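Local coordinates for protein phosphodiesterase (Salpingoeca rosetta, PDB 7D7P) that belongs to the cyclic nucleotide phosphodiesterase family, with an all-helical HD-type domain that holds a zinc ion and a magnesium ion, at residues L94-V97 with R98-N102; K228-E231 with V232-G236. All coordinates share one frame; numbering follows the deposited sequence.

Contact 1: L94-V97 with R98-N102; sequences LQKV and RTQYN
Tyr101 lies alongside Val97, the two side chains pointing the same way near the end of helix 87-99. From CB the tyrosine reaches CG, still 4.2 Å from Val97 O; CD1 then comes to 3.2 Å from that oxygen, which sits at the ring edge, in its plane. One atom further, CE1 packs against Val97 CG1 at 3.8 Å. With CG anti to its own carbonyl carbon (chi1 -84°), the ring slants back beside Val97. Its hydroxyl ends the path between Leu144 O and Asp147 N, hydrogen-bonded to both; Asp147 is a zinc ligand, so the tyrosine ties the last part of the helix and the chain leaving it to the metal site of the HD-type phosphodiesterase fold. Val97 O accepts a hydrogen bond from Gln100 N at 3.1 Å, from well above the carbonyl plane, and a weak one from Tyr101 N, as the backbone tightens from the regular bonds of Arg98 N to Leu94 O and Thr99 N to Gln95 O. Thr99 OG1, held between its backbone N and carbonyl carbon (chi1 59°), turns back on the helix and donates to Lys96 O at 2.9 Å. The bent Lys96 chain passes this hydroxyl at CD, 3.7 Å from OG1, and CE continues to Gln100 OE1 at 3.9 Å.

Contact 2: K228-E231 with V232-G236; sequences KMEE and VNRLG
The Arg234 guanidinium lies back over the preceding helical turn, with the Glu230 carbonyl group on one face: Glu230 C is 4.1 Å above the plane, nearer the border of the group than its middle. Glu231 approaches the same group obliquely, its CA 3.7 Å from Arg234 NH1. The Glu230 carboxylate is turned 60° from the guanidinium, and its OE1 stays 4.0 Å from Arg234 NH2, far off the plane of the guanidinium, with no N-H aimed at it. In Arg234, CG anti to the carbonyl carbon (chi1 -71°) starts the chain back past Glu230 O, 3.2 Å from CG, and the chain then runs extended to NE. That oxygen accepts a hydrogen bond from Arg234 N, continuing the regular i to i+4 bonding of Val232 N to Lys228 O and Asn233 N to Met229 O. This is the C-terminal end of helix 222-234: the next bond, Leu235 N to Glu231 O, is weak at 3.3 Å, and Gly236 turns the chain away with a positive phi of 99°. Asn233 folds its amide beside Met229 O, but ND2 bonds instead to Gln326 of helix 305-330. Met229 is buried against Phe250, Val254 and Leu327, on the side of the helix that faces helices 245-260 and 305-330. Between Glu230 and Arg234 the distance and angle are consistent with a weak, non-directional attraction of opposite charges.

Overall arrangement
Contacts 1 and 2 both lie toward the C-terminal ends of helices, 87-99 and 222-234, yet they share no element: their centres are 38 Å apart, on opposite sides of the chain's centre. Contact 1 is partly buried, packed against helices 63-76, 109-126 and 174-187, and the side chain of Tyr101 lies about 7 Å from the zinc ion. Contact 2 is a surface contact, resting on helices 245-260 and 305-330. Their chemistry follows: 94-102 combines apolar packing with a threonine-to-carbonyl bond on its outer side and a tyrosine whose hydroxyl bonds residues beside the metal site, whereas 228-236 pairs a charged outer side with an underside apolar at Met229 but polar at Asn233.

Contact 1: L94-V97 with R98-N102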
# COMPACT_ATOMS: atom_id res chain seq x y z
N LEU A 94 -38.76 -9.25 -11.50
CA LEU A 94 -37.51 -8.93 -12.19
C LEU A 94 -37.68 -7.76 -13.14
O LEU A 94 -36.85 -6.85 -13.18
CB LEU A 94 -37.00 -10.16 -12.95
CG LEU A 94 -36.33 -11.25 -12.12
CD1 LEU A 94 -35.96 -12.44 -13.00
CD2 LEU A 94 -35.11 -10.69 -11.43
N GLN A 95 -38.77 -7.76 -13.92
CA GLN A 95 -39.03 -6.65 -14.83
C GLN A 95 -39.22 -5.34 -14.07
O GLN A 95 -38.66 -4.31 -14.46
CB GLN A 95 -40.26 -6.97 -15.68
CG GLN A 95 -40.67 -5.85 -16.63
CD GLN A 95 -41.91 -6.20 -17.43
OE1 GLN A 95 -42.87 -6.77 -16.90
NE2 GLN A 95 -41.89 -5.87 -18.72
N LYS A 96 -40.00 -5.37 -12.99
CA LYS A 96 -40.23 -4.15 -12.23
C LYS A 96 -38.95 -3.65 -11.57
O LYS A 96 -38.75 -2.43 -11.46
CB LYS A 96 -41.31 -4.37 -11.17
CG LYS A 96 -41.71 -3.12 -10.41
CD LYS A 96 -42.33 -2.07 -11.33
CE LYS A 96 -42.85 -0.89 -10.53
NZ LYS A 96 -43.73 -0.00 -11.36
N VAL A 97 -38.07 -4.56 -11.15
CA VAL A 97 -36.77 -4.14 -10.61
C VAL A 97 -35.97 -3.39 -11.67
O VAL A 97 -35.40 -2.32 -11.41
CB VAL A 97 -35.99 -5.36 -10.08
CG1 VAL A 97 -34.55 -4.97 -9.77
CG2 VAL A 97 -36.66 -5.92 -8.84
N ARG A 98 -35.91 -3.94 -12.89
CA ARG A 98 -35.12 -3.31 -13.94
C ARG A 98 -35.67 -1.94 -14.32
O ARG A 98 -34.90 -1.01 -14.58
CB ARG A 98 -35.04 -4.21 -15.17
CG ARG A 98 -33.92 -3.80 -16.12
CD ARG A 98 -34.36 -3.68 -17.56
NE ARG A 98 -34.96 -4.93 -18.02
CZ ARG A 98 -36.21 -5.03 -18.46
NH1 ARG A 98 -36.99 -3.96 -18.50
NH2 ARG A 98 -36.66 -6.21 -18.86
N THR A 99 -36.99 -1.80 -14.38
CA THR A 99 -37.58 -0.52 -14.76
C THR A 99 -37.38 0.55 -13.70
O THR A 99 -37.55 1.73 -13.99
CB THR A 99 -39.08 -0.67 -15.05
OG1 THR A 99 -39.75 -1.18 -13.89
CG2 THR A 99 -39.31 -1.62 -16.22
N GLN A 100 -37.02 0.16 -12.47
CA GLN A 100 -36.74 1.13 -11.42
C GLN A 100 -35.27 1.48 -11.30
O GLN A 100 -34.91 2.35 -10.51
CB GLN A 100 -37.26 0.61 -10.08
CG GLN A 100 -38.77 0.53 -10.00
CD GLN A 100 -39.42 1.88 -9.79
OE1 GLN A 100 -40.45 2.19 -10.40
NE2 GLN A 100 -38.83 2.69 -8.92
N TYR A 101 -34.40 0.81 -12.06
CA TYR A 101 -33.04 1.27 -12.21
C TYR A 101 -32.98 2.28 -13.35
O TYR A 101 -33.78 2.23 -14.29
CB TYR A 101 -32.09 0.10 -12.49
CG TYR A 101 -31.62 -0.60 -11.23
CD1 TYR A 101 -32.37 -1.62 -10.66
CD2 TYR A 101 -30.45 -0.21 -10.59
CE1 TYR A 101 -31.96 -2.25 -9.50
CE2 TYR A 101 -30.03 -0.84 -9.43
CZ TYR A 101 -30.79 -1.86 -8.89
OH TYR A 101 -30.37 -2.48 -7.73
N ASN A 102 -32.06 3.23 -13.23
CA ASN A 102 -31.90 4.28 -14.21
C ASN A 102 -30.69 4.00 -15.10
O ASN A 102 -29.82 3.19 -14.77
CB ASN A 102 -31.75 5.64 -13.52
CG ASN A 102 -32.95 5.98 -12.66
OD1 ASN A 102 -34.09 5.95 -13.14
ND2 ASN A 102 -32.71 6.29 -11.39

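Contact 2: K228-E231 with V232-G236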
# COMPACT_ATOMS: atom_id res chain seq x y z
N LYS A 228 -14.47 -4.60 13.12
CA LYS A 228 -15.07 -5.75 13.79
C LYS A 228 -14.54 -7.06 13.22
O LYS A 228 -14.35 -8.03 13.95
CB LYS A 228 -16.60 -5.68 13.68
CG LYS A 228 -17.21 -4.46 14.35
CD LYS A 228 -18.71 -4.39 14.13
CE LYS A 228 -19.30 -3.12 14.74
NZ LYS A 228 -20.77 -3.02 14.50
N MET A 229 -14.29 -7.09 11.91
CA MET A 229 -13.68 -8.27 11.30
C MET A 229 -12.27 -8.49 11.83
O MET A 229 -11.84 -9.63 12.03
CB MET A 229 -13.67 -8.12 9.78
CG MET A 229 -15.04 -8.23 9.14
SD MET A 229 -15.40 -9.90 8.54
CE MET A 229 -14.30 -9.98 7.13
N GLU A 230 -11.53 -7.40 12.07
CA GLU A 230 -10.18 -7.53 12.63
C GLU A 230 -10.22 -8.09 14.05
O GLU A 230 -9.40 -8.94 14.41
CB GLU A 230 -9.47 -6.18 12.62
CG GLU A 230 -9.04 -5.72 11.24
CD GLU A 230 -8.13 -4.50 11.30
OE1 GLU A 230 -8.28 -3.69 12.23
OE2 GLU A 230 -7.27 -4.36 10.40
N GLU A 231 -11.18 -7.63 14.86
CA GLU A 231 -11.28 -8.15 16.23
C GLU A 231 -11.73 -9.61 16.23
O GLU A 231 -11.28 -10.39 17.07
CB GLU A 231 -12.24 -7.29 17.05
CG GLU A 231 -12.19 -7.57 18.54
CD GLU A 231 -13.23 -6.79 19.32
OE1 GLU A 231 -14.44 -6.96 19.05
OE2 GLU A 231 -12.85 -6.01 20.22
N VAL A 232 -12.62 -9.98 15.31
CA VAL A 232 -13.05 -11.37 15.22
C VAL A 232 -11.88 -12.26 14.79
O VAL A 232 -11.71 -13.37 15.31
CB VAL A 232 -14.24 -11.50 14.25
CG1 VAL A 232 -14.48 -12.96 13.89
CG2 VAL A 232 -15.49 -10.88 14.86
N ASN A 233 -11.05 -11.78 13.86
CA ASN A 233 -9.89 -12.56 13.44
C ASN A 233 -8.86 -12.68 14.55
O ASN A 233 -8.17 -13.70 14.64
CB ASN A 233 -9.26 -11.92 12.20
CG ASN A 233 -10.04 -12.20 10.93
OD1 ASN A 233 -10.67 -13.24 10.80
ND2 ASN A 233 -10.01 -11.26 9.99
N ARG A 234 -8.75 -11.67 15.42
CA ARG A 234 -7.83 -11.74 16.54
C ARG A 234 -8.23 -12.82 17.54
O ARG A 234 -7.37 -13.38 18.23
CB ARG A 234 -7.74 -10.39 17.25
CG ARG A 234 -7.01 -9.31 16.48
CD ARG A 234 -6.67 -8.14 17.40
NE ARG A 234 -6.43 -6.91 16.65
CZ ARG A 234 -7.30 -5.91 16.56
NH1 ARG A 234 -8.47 -5.99 17.18
NH2 ARG A 234 -7.00 -4.82 15.86
N LEU A 235 -9.53 -13.13 17.63
CA LEU A 235 -10.04 -14.10 18.59
C LEU A 235 -10.20 -15.49 17.98
O LEU A 235 -10.93 -16.32 18.53
CB LEU A 235 -11.37 -13.61 19.16
CG LEU A 235 -11.33 -12.27 19.89
CD1 LEU A 235 -12.72 -11.85 20.34
CD2 LEU A 235 -10.38 -12.33 21.07
N GLY A 236 -9.54 -15.76 16.86
CA GLY A 236 -9.56 -17.06 16.23
C GLY A 236 -10.52 -17.19 15.06
O GLY A 236 -10.35 -18.09 14.24